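Lytic chitin monooxygenase (Enterococcus faecalis, PDB 4A02) cleaves glycosidic bonds of crystalline alpha- and beta-chitin oxidatively at a copper centre, releasing oxidized chitooligosaccharides and working in synergy with a chitinase. Local coordinates at residues A89-Y94 with V128-N133; L76-N81 with H142-V147; D112-I117 with I132-D137; N40-G45 with L106-F111. One frame throughout, in Å; residues are numbered along the deposited sequence.

Contact 1 (A89-Y94 with V128-N133); sequences ASWDYY and VKQTIN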
loop_
_atom_site.group_PDB
_atom_site.type_symbol
_atom_site.label_atom_id
_atom_site.label_comp_id
_atom_site.label_asym_id
_atom_site.label_seq_id
_atom_site.Cartn_x
_atom_site.Cartn_y
_atom_site.Cartn_z
ATOM N N ALA A 89 -11.913 -10.041 -5.533
ATOM C CA ALA A 89 -12.961 -9.118 -5.974
ATOM C C ALA A 89 -12.390 -7.922 -6.717
ATOM O O ALA A 89 -12.963 -7.526 -7.743
ATOM C CB ALA A 89 -13.790 -8.620 -4.804
ATOM N N SER A 90 -11.316 -7.308 -6.243
ATOM C CA SER A 90 -10.921 -6.021 -6.702
ATOM C C SER A 90 -9.535 -5.671 -6.292
ATOM O O SER A 90 -8.989 -6.186 -5.330
ATOM C CB SER A 90 -11.872 -4.968 -6.089
ATOM O OG SER A 90 -11.894 -5.094 -4.688
ATOM N N TRP A 91 -8.960 -4.700 -7.030
ATOM C CA TRP A 91 -7.676 -4.059 -6.688
ATOM C C TRP A 91 -7.911 -2.580 -6.874
ATOM O O TRP A 91 -8.272 -2.127 -7.972
ATOM C CB TRP A 91 -6.552 -4.523 -7.585
ATOM C CG TRP A 91 -6.422 -6.013 -7.807
ATOM C CD1 TRP A 91 -7.111 -6.809 -8.706
ATOM C CD2 TRP A 91 -5.525 -6.881 -7.103
ATOM N NE1 TRP A 91 -6.690 -8.090 -8.609
ATOM C CE2 TRP A 91 -5.708 -8.164 -7.619
ATOM C CE3 TRP A 91 -4.594 -6.685 -6.101
ATOM C CZ2 TRP A 91 -4.987 -9.260 -7.147
ATOM C CZ3 TRP A 91 -3.866 -7.758 -5.650
ATOM C CH2 TRP A 91 -4.042 -9.050 -6.162
ATOM N N ASP A 92 -7.702 -1.781 -5.824
ATOM C CA ASP A 92 -7.903 -0.343 -5.884
ATOM C C ASP A 92 -6.631 0.381 -5.499
ATOM O O ASP A 92 -5.890 -0.075 -4.633
ATOM C CB ASP A 92 -9.019 0.108 -4.937
ATOM C CG ASP A 92 -10.367 -0.443 -5.338
ATOM O OD1 ASP A 92 -10.881 0.001 -6.372
ATOM O OD2 ASP A 92 -10.873 -1.261 -4.604
ATOM N N TYR A 93 -6.398 1.534 -6.134
ATOM C CA TYR A 93 -5.198 2.315 -5.889
ATOM C C TYR A 93 -5.540 3.775 -5.753
ATOM O O TYR A 93 -6.320 4.325 -6.547
ATOM C CB TYR A 93 -4.194 2.127 -7.016
ATOM C CG TYR A 93 -3.704 0.720 -7.176
ATOM C CD1 TYR A 93 -4.415 -0.222 -7.920
ATOM C CD2 TYR A 93 -2.544 0.281 -6.560
ATOM C CE1 TYR A 93 -3.950 -1.508 -8.050
ATOM C CE2 TYR A 93 -2.095 -0.999 -6.696
ATOM C CZ TYR A 93 -2.794 -1.914 -7.451
ATOM O OH TYR A 93 -2.268 -3.179 -7.531
ATOM N N TYR A 94 -4.906 4.407 -4.764
ATOM C CA TYR A 94 -5.033 5.819 -4.439
ATOM C C TYR A 94 -3.665 6.438 -4.345
ATOM O O TYR A 94 -2.700 5.720 -4.028
ATOM C CB TYR A 94 -5.770 5.973 -3.089
ATOM C CG TYR A 94 -7.075 5.255 -2.968
ATOM C CD1 TYR A 94 -7.095 3.870 -2.671
ATOM C CD2 TYR A 94 -8.290 5.879 -3.132
ATOM C CE1 TYR A 94 -8.279 3.180 -2.542
ATOM C CE2 TYR A 94 -9.503 5.161 -3.019
ATOM C CZ TYR A 94 -9.452 3.787 -2.727
ATOM O OH TYR A 94 -10.661 3.109 -2.627
ATOM N N VAL A 128 1.460 -10.956 -8.905
ATOM C CA VAL A 128 0.439 -10.256 -9.662
ATOM C C VAL A 128 0.991 -8.902 -10.097
ATOM O O VAL A 128 1.345 -8.106 -9.262
ATOM C CB VAL A 128 -0.841 -9.990 -8.806
ATOM C CG1 VAL A 128 -1.861 -9.227 -9.644
ATOM C CG2 VAL A 128 -1.463 -11.273 -8.359
ATOM N N LYS A 129 1.070 -8.686 -11.371
ATOM C CA LYS A 129 1.642 -7.438 -11.959
ATOM C C LYS A 129 0.501 -6.681 -12.620
ATOM O O LYS A 129 -0.241 -7.235 -13.445
ATOM C CB LYS A 129 2.804 -7.586 -12.995
ATOM C CG LYS A 129 3.481 -6.222 -13.494
ATOM C CD LYS A 129 4.701 -6.411 -14.334
ATOM C CE LYS A 129 4.241 -6.549 -15.797
ATOM N NZ LYS A 129 5.203 -7.414 -16.530
ATOM N N GLN A 130 0.356 -5.419 -12.255
ATOM C CA GLN A 130 -0.657 -4.510 -12.773
ATOM C C GLN A 130 -0.006 -3.224 -13.135
ATOM O O GLN A 130 1.121 -2.971 -12.759
ATOM C CB GLN A 130 -1.732 -4.267 -11.752
ATOM C CG GLN A 130 -2.407 -5.570 -11.382
ATOM C CD GLN A 130 -3.475 -5.415 -10.332
ATOM O OE1 GLN A 130 -3.491 -4.528 -9.479
ATOM N NE2 GLN A 130 -4.402 -6.342 -10.365
ATOM N N THR A 131 -0.681 -2.398 -13.934
ATOM C CA THR A 131 -0.176 -1.112 -14.304
ATOM C C THR A 131 -1.174 -0.031 -13.934
ATOM O O THR A 131 -2.342 -0.182 -14.292
ATOM C CB THR A 131 0.143 -1.046 -15.821
ATOM O OG1 THR A 131 1.046 -2.142 -16.116
ATOM C CG2 THR A 131 0.705 0.301 -16.206
ATOM N N ILE A 132 -0.732 0.994 -13.238
ATOM C CA ILE A 132 -1.572 2.117 -12.844
ATOM C C ILE A 132 -0.978 3.406 -13.363
ATOM O O ILE A 132 0.233 3.531 -13.557
ATOM C CB ILE A 132 -1.784 2.138 -11.305
ATOM C CG1 ILE A 132 -0.474 2.477 -10.570
ATOM C CG2 ILE A 132 -2.414 0.865 -10.846
ATOM C CD1 ILE A 132 -0.687 2.610 -9.071
ATOM N N ASN A 133 -1.803 4.423 -13.563
ATOM C CA ASN A 133 -1.357 5.693 -14.086
ATOM C C ASN A 133 -1.125 6.678 -12.981
ATOM O O ASN A 133 -2.051 7.140 -12.312
ATOM C CB ASN A 133 -2.328 6.257 -15.117
ATOM C CG ASN A 133 -2.382 5.384 -16.340
ATOM O OD1 ASN A 133 -1.325 4.987 -16.848
ATOM N ND2 ASN A 133 -3.585 5.161 -16.798
#
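Gln130 reaches from strand 127-134 between Trp91 and Tyr93 of strand 88-96, and its amide treats the two aromatic side chains quite differently. Its CG stands beside the backbone N (chi1 -60°) and the chain beyond is fully extended, which carries the amide across to the facing strand. CB and CG serve as the spacer; CD is the first atom to come near, 3.8 Å from Tyr93 OH. At the tip the two branches part. OE1 accepts a hydrogen bond from Tyr93 OH at 2.7 Å, with a C=O...O angle of 150° and the donor tilted moderately from the carbonyl plane, while the same oxygen lies at the edge of the phenol ring. NE2 instead sits over one face of the Trp91 indole, 3.2 Å from CD1, the amide plane standing almost perpendicular to the ring. Val128 CG1 lies over that same indole face nearer the benzo end, 4.0 Å from Trp91 CZ2. On the other side of Gln130 along the strand, Ile132 makes a CH-pi contact, its CG2 3.9 Å from the centroid of the Tyr93 ring. This is face-to-face packing of a beta sandwich, the strand segments crossing at -33°. Tyr93 OH also bonds to Trp80 NE1, so the buried hydroxyl both accepts and donates, linking an indole N-H to an amide oxygen within an otherwise largely apolar interface.

Contact 2 (L76-N81 with H142-V147); sequences LDITWN and HVIYAV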
loop_
_atom_site.group_PDB
_atom_site.type_symbol
_atom_site.label_atom_id
_atom_site.label_comp_id
_atom_site.label_asym_id
_atom_site.label_seq_id
_atom_site.Cartn_x
_atom_site.Cartn_y
_atom_site.Cartn_z
ATOM N N LEU A 76 2.877 3.070 -14.158
ATOM C CA LEU A 76 3.741 2.450 -13.152
ATOM C C LEU A 76 3.325 0.985 -13.050
ATOM O O LEU A 76 2.150 0.679 -12.794
ATOM C CB LEU A 76 3.555 3.121 -11.792
ATOM C CG LEU A 76 4.309 2.427 -10.634
ATOM C CD1 LEU A 76 5.800 2.558 -10.772
ATOM C CD2 LEU A 76 3.837 3.039 -9.323
ATOM N N ASP A 77 4.289 0.072 -13.210
ATOM C CA ASP A 77 4.036 -1.331 -12.985
ATOM C C ASP A 77 4.146 -1.603 -11.479
ATOM O O ASP A 77 5.174 -1.311 -10.867
ATOM C CB ASP A 77 5.015 -2.162 -13.776
ATOM C CG ASP A 77 4.801 -2.114 -15.275
ATOM O OD1 ASP A 77 3.696 -1.722 -15.735
ATOM O OD2 ASP A 77 5.757 -2.434 -16.020
ATOM N N ILE A 78 3.091 -2.147 -10.923
ATOM C CA ILE A 78 3.017 -2.369 -9.469
ATOM C C ILE A 78 2.732 -3.866 -9.249
ATOM O O ILE A 78 1.792 -4.362 -9.897
ATOM C CB ILE A 78 1.991 -1.384 -8.891
ATOM C CG1 ILE A 78 1.948 -1.473 -7.389
ATOM C CG2 ILE A 78 0.596 -1.504 -9.508
ATOM C CD1 ILE A 78 1.487 -0.199 -6.691
ATOM N N THR A 79 3.593 -4.600 -8.484
ATOM C CA THR A 79 3.592 -6.048 -8.303
ATOM C C THR A 79 3.262 -6.413 -6.870
ATOM O O THR A 79 3.930 -5.915 -5.945
ATOM C CB THR A 79 4.931 -6.650 -8.692
ATOM O OG1 THR A 79 5.195 -6.377 -10.059
ATOM C CG2 THR A 79 4.985 -8.185 -8.542
ATOM N N TRP A 80 2.290 -7.284 -6.706
ATOM C CA TRP A 80 1.988 -7.930 -5.438
ATOM C C TRP A 80 2.680 -9.292 -5.357
ATOM O O TRP A 80 2.833 -9.985 -6.361
ATOM C CB TRP A 80 0.505 -8.134 -5.212
ATOM C CG TRP A 80 -0.327 -6.919 -5.038
ATOM C CD1 TRP A 80 -0.696 -6.013 -5.988
ATOM C CD2 TRP A 80 -0.953 -6.483 -3.813
ATOM N NE1 TRP A 80 -1.498 -5.034 -5.436
ATOM C CE2 TRP A 80 -1.673 -5.315 -4.100
ATOM C CE3 TRP A 80 -0.956 -6.984 -2.500
ATOM C CZ2 TRP A 80 -2.407 -4.645 -3.125
ATOM C CZ3 TRP A 80 -1.669 -6.325 -1.533
ATOM C CH2 TRP A 80 -2.393 -5.146 -1.840
ATOM N N ASN A 81 3.044 -9.691 -4.136
ATOM C CA ASN A 81 3.430 -11.051 -3.844
ATOM C C ASN A 81 2.445 -11.583 -2.809
ATOM O O ASN A 81 2.251 -10.960 -1.760
ATOM C CB ASN A 81 4.849 -11.164 -3.314
ATOM C CG ASN A 81 5.968 -10.864 -4.270
ATOM O OD1 ASN A 81 7.159 -10.878 -3.859
ATOM N ND2 ASN A 81 5.687 -10.633 -5.547
ATOM N N HIS A 142 5.269 11.087 -2.039
ATOM C CA HIS A 142 3.883 10.704 -2.093
ATOM C C HIS A 142 3.715 9.331 -1.482
ATOM O O HIS A 142 4.663 8.559 -1.343
ATOM C CB HIS A 142 3.366 10.698 -3.555
ATOM C CG HIS A 142 3.093 12.110 -4.016
ATOM N ND1 HIS A 142 1.952 12.744 -3.550
ATOM C CD2 HIS A 142 3.830 12.981 -4.745
ATOM C CE1 HIS A 142 2.008 13.944 -4.046
ATOM N NE2 HIS A 142 3.108 14.137 -4.761
ATOM N N VAL A 143 2.451 9.034 -1.110
ATOM C CA VAL A 143 2.063 7.716 -0.658
ATOM C C VAL A 143 1.025 7.179 -1.613
ATOM O O VAL A 143 -0.010 7.806 -1.844
ATOM C CB VAL A 143 1.558 7.730 0.800
ATOM C CG1 VAL A 143 1.064 6.347 1.227
ATOM C CG2 VAL A 143 2.647 8.213 1.744
ATOM N N ILE A 144 1.301 5.991 -2.162
ATOM C CA ILE A 144 0.322 5.194 -2.885
ATOM C C ILE A 144 -0.316 4.249 -1.890
ATOM O O ILE A 144 0.360 3.637 -1.081
ATOM C CB ILE A 144 0.979 4.434 -4.049
ATOM C CG1 ILE A 144 1.618 5.381 -5.059
ATOM C CG2 ILE A 144 0.002 3.474 -4.710
ATOM C CD1 ILE A 144 2.537 4.702 -6.028
ATOM N N TYR A 145 -1.649 4.120 -1.958
ATOM C CA TYR A 145 -2.384 3.217 -1.093
ATOM C C TYR A 145 -3.053 2.172 -1.986
ATOM O O TYR A 145 -3.878 2.516 -2.813
ATOM C CB TYR A 145 -3.403 3.939 -0.263
ATOM C CG TYR A 145 -3.918 3.227 0.951
ATOM C CD1 TYR A 145 -3.045 2.705 1.886
ATOM C CD2 TYR A 145 -5.279 3.153 1.209
ATOM C CE1 TYR A 145 -3.521 2.070 3.049
ATOM C CE2 TYR A 145 -5.752 2.582 2.391
ATOM C CZ TYR A 145 -4.873 2.048 3.303
ATOM O OH TYR A 145 -5.372 1.527 4.457
ATOM N N ALA A 146 -2.624 0.932 -1.829
ATOM C CA ALA A 146 -3.058 -0.187 -2.665
ATOM C C ALA A 146 -3.914 -1.116 -1.819
ATOM O O ALA A 146 -3.543 -1.461 -0.706
ATOM C CB ALA A 146 -1.842 -0.911 -3.189
ATOM N N VAL A 147 -5.063 -1.527 -2.373
ATOM C CA VAL A 147 -6.049 -2.284 -1.607
ATOM C C VAL A 147 -6.500 -3.492 -2.396
ATOM O O VAL A 147 -7.131 -3.373 -3.462
ATOM C CB VAL A 147 -7.279 -1.391 -1.289
ATOM C CG1 VAL A 147 -8.242 -2.179 -0.388
ATOM C CG2 VAL A 147 -6.856 -0.103 -0.632
#
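Ile144 is the first residue of 142-147 to meet strand 74-82, and it does so with the end of its longer branch. Its CG1 lies beside the backbone N (chi1 -60°), which sends CD1 out to meet Leu76 CD2 tip to tip at 3.9 Å. Tyr145, next in line, turns to the other side of its strand, where its hydroxyl bonds to Leu47 O. Ala146 then faces the partner strand again, and its small CB allows the large indole of Trp80 to come close: CB is 3.8 Å from Trp80 CZ2. The benzo end of the ring continues alongside the backbone, with CH2 4.0 Å from Ala146 O. At Val147 it is the main chain that approaches, the amide N lying near the plane of the indole at its edge, 4.2 Å from Trp80 CZ2. No hydrogen bond joins the two segments; the polar end of the indole, NE1, is bonded to Tyr93 OH instead. Alternating inward residues, packed across 10.4 Å between axes crossing at -47°, are how two sheets of a beta sandwich close on each other. In one sheet, strand 74-82 runs between strands 2-6 and 127-134; in the other, strand 142-150 lies between 88-96 and 155-165, and Tyr93 of strand 88-96 touches both Ile78 and Ala146.

Contact 3 (D112-I117 with I132-D137); sequences DKIASI and INIPTD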
loop_
_atom_site.group_PDB
_atom_site.type_symbol
_atom_site.label_atom_id
_atom_site.label_comp_id
_atom_site.label_asym_id
_atom_site.label_seq_id
_atom_site.Cartn_x
_atom_site.Cartn_y
_atom_site.Cartn_z
ATOM N N ASP A 112 -6.304 11.001 -4.106
ATOM C CA ASP A 112 -7.168 10.743 -5.255
ATOM C C ASP A 112 -7.147 9.256 -5.549
ATOM O O ASP A 112 -6.092 8.619 -5.509
ATOM C CB ASP A 112 -6.681 11.476 -6.508
ATOM C CG ASP A 112 -6.739 13.015 -6.395
ATOM O OD1 ASP A 112 -7.650 13.518 -5.721
ATOM O OD2 ASP A 112 -5.864 13.666 -6.976
ATOM N N LYS A 113 -8.290 8.717 -5.960
ATOM C CA LYS A 113 -8.346 7.367 -6.489
ATOM C C LYS A 113 -7.864 7.346 -7.923
ATOM O O LYS A 113 -8.316 8.186 -8.722
ATOM C CB LYS A 113 -9.766 6.779 -6.393
ATOM C CG LYS A 113 -9.766 5.296 -6.681
ATOM C CD LYS A 113 -11.116 4.659 -6.430
ATOM C CE LYS A 113 -10.993 3.167 -6.385
ATOM N NZ LYS A 113 -12.262 2.438 -6.393
ATOM N N ILE A 114 -6.943 6.467 -8.242
ATOM C CA ILE A 114 -6.323 6.427 -9.570
ATOM C C ILE A 114 -6.533 5.132 -10.323
ATOM O O ILE A 114 -6.296 5.134 -11.572
ATOM C CB ILE A 114 -4.833 6.837 -9.528
ATOM C CG1 ILE A 114 -4.002 5.915 -8.682
ATOM C CG2 ILE A 114 -4.732 8.302 -9.114
ATOM C CD1 ILE A 114 -2.505 6.132 -8.826
ATOM N N ALA A 115 -6.961 4.058 -9.722
ATOM C CA ALA A 115 -7.259 2.823 -10.452
ATOM C C ALA A 115 -8.199 1.953 -9.664
ATOM O O ALA A 115 -8.163 1.930 -8.434
ATOM C CB ALA A 115 -5.974 2.035 -10.776
ATOM N N SER A 116 -9.008 1.220 -10.407
ATOM C CA SER A 116 -9.876 0.181 -9.848
ATOM C C SER A 116 -9.901 -0.957 -10.870
ATOM O O SER A 116 -10.376 -0.763 -12.008
ATOM C CB SER A 116 -11.297 0.684 -9.599
ATOM O OG SER A 116 -12.041 -0.304 -8.844
ATOM N N ILE A 117 -9.426 -2.094 -10.504
ATOM C CA ILE A 117 -9.304 -3.246 -11.386
ATOM C C ILE A 117 -10.171 -4.370 -10.821
ATOM O O ILE A 117 -10.074 -4.772 -9.680
ATOM C CB ILE A 117 -7.867 -3.688 -11.468
ATOM C CG1 ILE A 117 -6.984 -2.543 -11.994
ATOM C CG2 ILE A 117 -7.644 -4.981 -12.257
ATOM C CD1 ILE A 117 -5.501 -2.820 -11.851
ATOM N N ILE A 132 -0.732 0.994 -13.238
ATOM C CA ILE A 132 -1.572 2.117 -12.844
ATOM C C ILE A 132 -0.978 3.406 -13.363
ATOM O O ILE A 132 0.233 3.531 -13.557
ATOM C CB ILE A 132 -1.784 2.138 -11.305
ATOM C CG1 ILE A 132 -0.474 2.477 -10.570
ATOM C CG2 ILE A 132 -2.414 0.865 -10.846
ATOM C CD1 ILE A 132 -0.687 2.610 -9.071
ATOM N N ASN A 133 -1.803 4.423 -13.563
ATOM C CA ASN A 133 -1.357 5.693 -14.086
ATOM C C ASN A 133 -1.125 6.678 -12.981
ATOM O O ASN A 133 -2.051 7.140 -12.312
ATOM C CB ASN A 133 -2.328 6.257 -15.117
ATOM C CG ASN A 133 -2.382 5.384 -16.340
ATOM O OD1 ASN A 133 -1.325 4.987 -16.848
ATOM N ND2 ASN A 133 -3.585 5.161 -16.798
ATOM N N ILE A 134 0.138 7.057 -12.757
ATOM C CA ILE A 134 0.484 8.082 -11.803
ATOM C C ILE A 134 0.186 9.431 -12.431
ATOM O O ILE A 134 0.750 9.750 -13.495
ATOM C CB ILE A 134 1.948 7.967 -11.370
ATOM C CG1 ILE A 134 2.255 6.595 -10.799
ATOM C CG2 ILE A 134 2.328 9.109 -10.445
ATOM C CD1 ILE A 134 1.441 6.200 -9.580
ATOM N N PRO A 135 -0.677 10.264 -11.834
ATOM C CA PRO A 135 -1.036 11.543 -12.487
ATOM C C PRO A 135 0.162 12.387 -12.754
ATOM O O PRO A 135 1.108 12.480 -11.965
ATOM C CB PRO A 135 -2.016 12.165 -11.496
ATOM C CG PRO A 135 -2.602 10.996 -10.744
ATOM C CD PRO A 135 -1.448 10.038 -10.594
ATOM N N THR A 136 0.140 13.065 -13.904
ATOM C CA THR A 136 1.286 13.799 -14.359
ATOM C C THR A 136 1.625 15.051 -13.564
ATOM O O THR A 136 2.731 15.539 -13.736
ATOM C CB THR A 136 1.162 14.108 -15.876
ATOM O OG1 THR A 136 0.029 14.861 -16.070
ATOM C CG2 THR A 136 1.059 12.802 -16.619
ATOM N N ASP A 137 0.742 15.540 -12.718
ATOM C CA ASP A 137 1.061 16.658 -11.881
ATOM C C ASP A 137 1.945 16.266 -10.716
ATOM O O ASP A 137 2.524 17.150 -10.079
ATOM C CB ASP A 137 -0.181 17.379 -11.314
ATOM C CG ASP A 137 -0.989 16.574 -10.346
ATOM O OD1 ASP A 137 -0.946 15.336 -10.363
ATOM O OD2 ASP A 137 -1.735 17.226 -9.537
HETATM O O HOH W 1 -4.600 3.989 -13.484
#
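Ile114 gives the largest share of this interface, and its two branches divide the work. CD1 meets the methyl ends of Ile132 and Ile134, 4.0 Å from CD1 of each, and also approaches the backbone of the facing strand, 3.7 Å from Asn133 O. CG2 turns to the proline that follows, lying 3.8 Å from Pro135 CG. With chi1 at 62°, CG1 stands between the backbone N and the carbonyl carbon, which leaves CG2 beside the N and aims the two branches at different partners. Next to it, Ala115 CB packs on Ile132 CG2 at 3.7 Å. Both neighbours can point inward because Ile114 and Ala115 form a classic beta bulge opposite Tyr93. The strands belong to different sheets of the beta sandwich and run nearly antiparallel here, 165° between their directions, yet no direct hydrogen bond links them. A water spans the gap instead, giving a hydrogen bond to Ile114 O and accepting one from Asn133 N, both 2.8 Å long. Further out, backbone bonds from Ile114 and Ala115 to Tyr93 hold the bulge on strand 88-96, and Ile132 pairs with Leu76. At the margin Asp112 forms salt bridges with Lys97 and Arg138.

Contact 4 (N40-G45 with L106-F111); sequences NTFITG and LDIKNF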
loop_
_atom_site.group_PDB
_atom_site.type_symbol
_atom_site.label_atom_id
_atom_site.label_comp_id
_atom_site.label_asym_id
_atom_site.label_seq_id
_atom_site.Cartn_x
_atom_site.Cartn_y
_atom_site.Cartn_z
ATOM N N ASN A 40 -13.641 -1.237 2.932
ATOM C CA ASN A 40 -14.108 0.090 3.296
ATOM C C ASN A 40 -13.646 0.545 4.665
ATOM O O ASN A 40 -14.368 1.258 5.340
ATOM C CB ASN A 40 -15.666 0.224 3.191
ATOM C CG ASN A 40 -16.017 1.699 2.993
ATOM O OD1 ASN A 40 -15.277 2.467 2.380
ATOM N ND2 ASN A 40 -17.192 2.038 3.505
ATOM N N THR A 41 -12.432 0.179 5.038
ATOM C CA THR A 41 -11.790 0.689 6.237
ATOM C C THR A 41 -10.804 1.739 5.779
ATOM O O THR A 41 -9.816 1.407 5.121
ATOM C CB THR A 41 -11.083 -0.411 7.015
ATOM O OG1 THR A 41 -12.008 -1.420 7.401
ATOM C CG2 THR A 41 -10.449 0.109 8.292
ATOM N N PHE A 42 -11.069 3.004 6.102
ATOM C CA PHE A 42 -10.199 4.107 5.727
ATOM C C PHE A 42 -10.128 5.087 6.911
ATOM O O PHE A 42 -10.532 6.234 6.794
ATOM C CB PHE A 42 -10.672 4.790 4.475
ATOM C CG PHE A 42 -10.577 3.958 3.209
ATOM C CD1 PHE A 42 -9.399 3.929 2.485
ATOM C CD2 PHE A 42 -11.636 3.206 2.766
ATOM C CE1 PHE A 42 -9.293 3.164 1.346
ATOM C CE2 PHE A 42 -11.517 2.448 1.625
ATOM C CZ PHE A 42 -10.344 2.418 0.906
ATOM N N ILE A 43 -9.591 4.615 8.025
ATOM C CA ILE A 43 -9.626 5.361 9.266
ATOM C C ILE A 43 -8.433 6.321 9.309
ATOM O O ILE A 43 -7.286 5.920 9.139
ATOM C CB ILE A 43 -9.567 4.412 10.467
ATOM C CG1 ILE A 43 -10.728 3.401 10.458
ATOM C CG2 ILE A 43 -9.463 5.163 11.778
ATOM C CD1 ILE A 43 -10.463 2.176 11.286
ATOM N N THR A 44 -8.735 7.600 9.527
ATOM C CA THR A 44 -7.670 8.597 9.549
ATOM C C THR A 44 -6.648 8.253 10.604
ATOM O O THR A 44 -6.966 7.899 11.739
ATOM C CB THR A 44 -8.265 9.975 9.791
ATOM O OG1 THR A 44 -9.064 10.240 8.640
ATOM C CG2 THR A 44 -7.214 11.050 9.951
ATOM N N GLY A 45 -5.366 8.304 10.188
ATOM C CA GLY A 45 -4.275 7.948 11.034
ATOM C C GLY A 45 -4.021 6.487 11.214
ATOM O O GLY A 45 -3.104 6.109 11.950
ATOM N N LEU A 106 -1.957 10.145 8.057
ATOM C CA LEU A 106 -2.576 9.961 6.770
ATOM C C LEU A 106 -4.093 9.989 6.865
ATOM O O LEU A 106 -4.699 9.358 7.692
ATOM C CB LEU A 106 -2.142 8.651 6.129
ATOM C CG LEU A 106 -0.673 8.529 5.779
ATOM C CD1 LEU A 106 -0.356 7.108 5.303
ATOM C CD2 LEU A 106 -0.221 9.537 4.730
ATOM N N ASP A 107 -4.722 10.691 5.911
ATOM C CA ASP A 107 -6.154 10.842 5.825
ATOM C C ASP A 107 -6.547 10.616 4.372
ATOM O O ASP A 107 -5.991 11.253 3.492
ATOM C CB ASP A 107 -6.551 12.231 6.319
ATOM C CG ASP A 107 -8.038 12.495 6.365
ATOM O OD1 ASP A 107 -8.813 11.893 5.599
ATOM O OD2 ASP A 107 -8.415 13.380 7.208
ATOM N N ILE A 108 -7.471 9.686 4.111
ATOM C CA ILE A 108 -7.838 9.353 2.741
ATOM C C ILE A 108 -8.400 10.551 1.986
ATOM O O ILE A 108 -8.337 10.549 0.750
ATOM C CB ILE A 108 -8.776 8.131 2.691
ATOM C CG1 ILE A 108 -8.768 7.405 1.348
ATOM C CG2 ILE A 108 -10.197 8.512 3.134
ATOM C CD1 ILE A 108 -7.477 6.759 0.983
ATOM N N LYS A 109 -8.913 11.554 2.667
ATOM C CA LYS A 109 -9.420 12.730 1.955
ATOM C C LYS A 109 -8.313 13.428 1.193
ATOM O O LYS A 109 -8.588 14.203 0.275
ATOM C CB LYS A 109 -10.047 13.733 2.941
ATOM C CG LYS A 109 -9.056 14.609 3.759
ATOM C CD LYS A 109 -9.741 15.514 4.796
ATOM C CE LYS A 109 -8.840 16.239 5.758
ATOM N NZ LYS A 109 -9.337 17.221 6.701
ATOM N N ASN A 110 -7.051 13.210 1.590
ATOM C CA ASN A 110 -5.894 13.826 0.958
ATOM C C ASN A 110 -5.354 13.037 -0.225
ATOM O O ASN A 110 -4.270 13.374 -0.723
ATOM C CB ASN A 110 -4.806 14.051 1.985
ATOM C CG ASN A 110 -5.226 15.038 3.035
ATOM O OD1 ASN A 110 -5.926 15.991 2.758
ATOM N ND2 ASN A 110 -4.804 14.768 4.289
ATOM N N PHE A 111 -6.092 12.032 -0.667
ATOM C CA PHE A 111 -5.743 11.150 -1.771
ATOM C C PHE A 111 -6.763 11.292 -2.897
ATOM O O PHE A 111 -7.941 11.558 -2.638
ATOM C CB PHE A 111 -5.692 9.694 -1.360
ATOM C CG PHE A 111 -4.654 9.262 -0.362
ATOM C CD1 PHE A 111 -4.612 9.705 0.930
ATOM C CD2 PHE A 111 -3.694 8.314 -0.749
ATOM C CE1 PHE A 111 -3.696 9.223 1.844
ATOM C CE2 PHE A 111 -2.751 7.838 0.154
ATOM C CZ PHE A 111 -2.753 8.304 1.456
HETATM O O HOH W 2 -8.900 8.586 6.370
HETATM O O HOH W 3 -10.595 12.248 9.571
#
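A water gripped by three groups lies between the two loops: it donates to Phe42 O, accepts from Ile108 N at 2.9 Å, and hydrogen-bonds with Thr44 OG1 at 2.8 Å. Beside it, Gly45 N gives a nearly straight hydrogen bond (171°) to Leu106 O, 2.8 Å long and in the carbonyl plane. Thr44 passes obliquely across the Asp107 carboxylate, OG1 being 3.4 Å from Asp107 CG; a second water bonds to OG1 and, weakly, to Asp107 OD2. Asp107 OD1 is occupied within its own loop, taking Lys109 N from above the carboxylate plane in an Asx turn that leads into the 3-10 segment 108-110. Apolar packing completes the join: Ile108 CG1, anti to the backbone N (chi1 -158°), lies 3.7 Å from Phe42 CD1. The loop after strand 36-38 is thus tied to the one leading into strand 111-120, above the outer side of the sheet, where Phe42 meets Tyr94 of strand 88-96 edge-to-face and touches Tyr145 of strand 142-150.

Contacts 1, 2 and 3 cross one sandwich interior: the sheet of strands 74-82 and 127-134 faces strands 88-96, 111-120 and 142-150. Contacts 1 and 2 have centres 7 Å apart and meet where Tyr93 CE2 packs 3.5 Å from Ala146 CB; contact 3 shares Ile132 and Asn133 with contact 1. Contact 4 lies across the second sheet, about 16 Å between centres from contact 2, touching it where Tyr145 CE2 is 3.7 Å from Phe42 CE1. The copper ligands His1 and His86 lie near the tryptophan end of the interior: the Trp80 side chain is about 9 Å from that of His1, and Trp91 about 9 Å from His86; contacts 3 and 4 lie away from it.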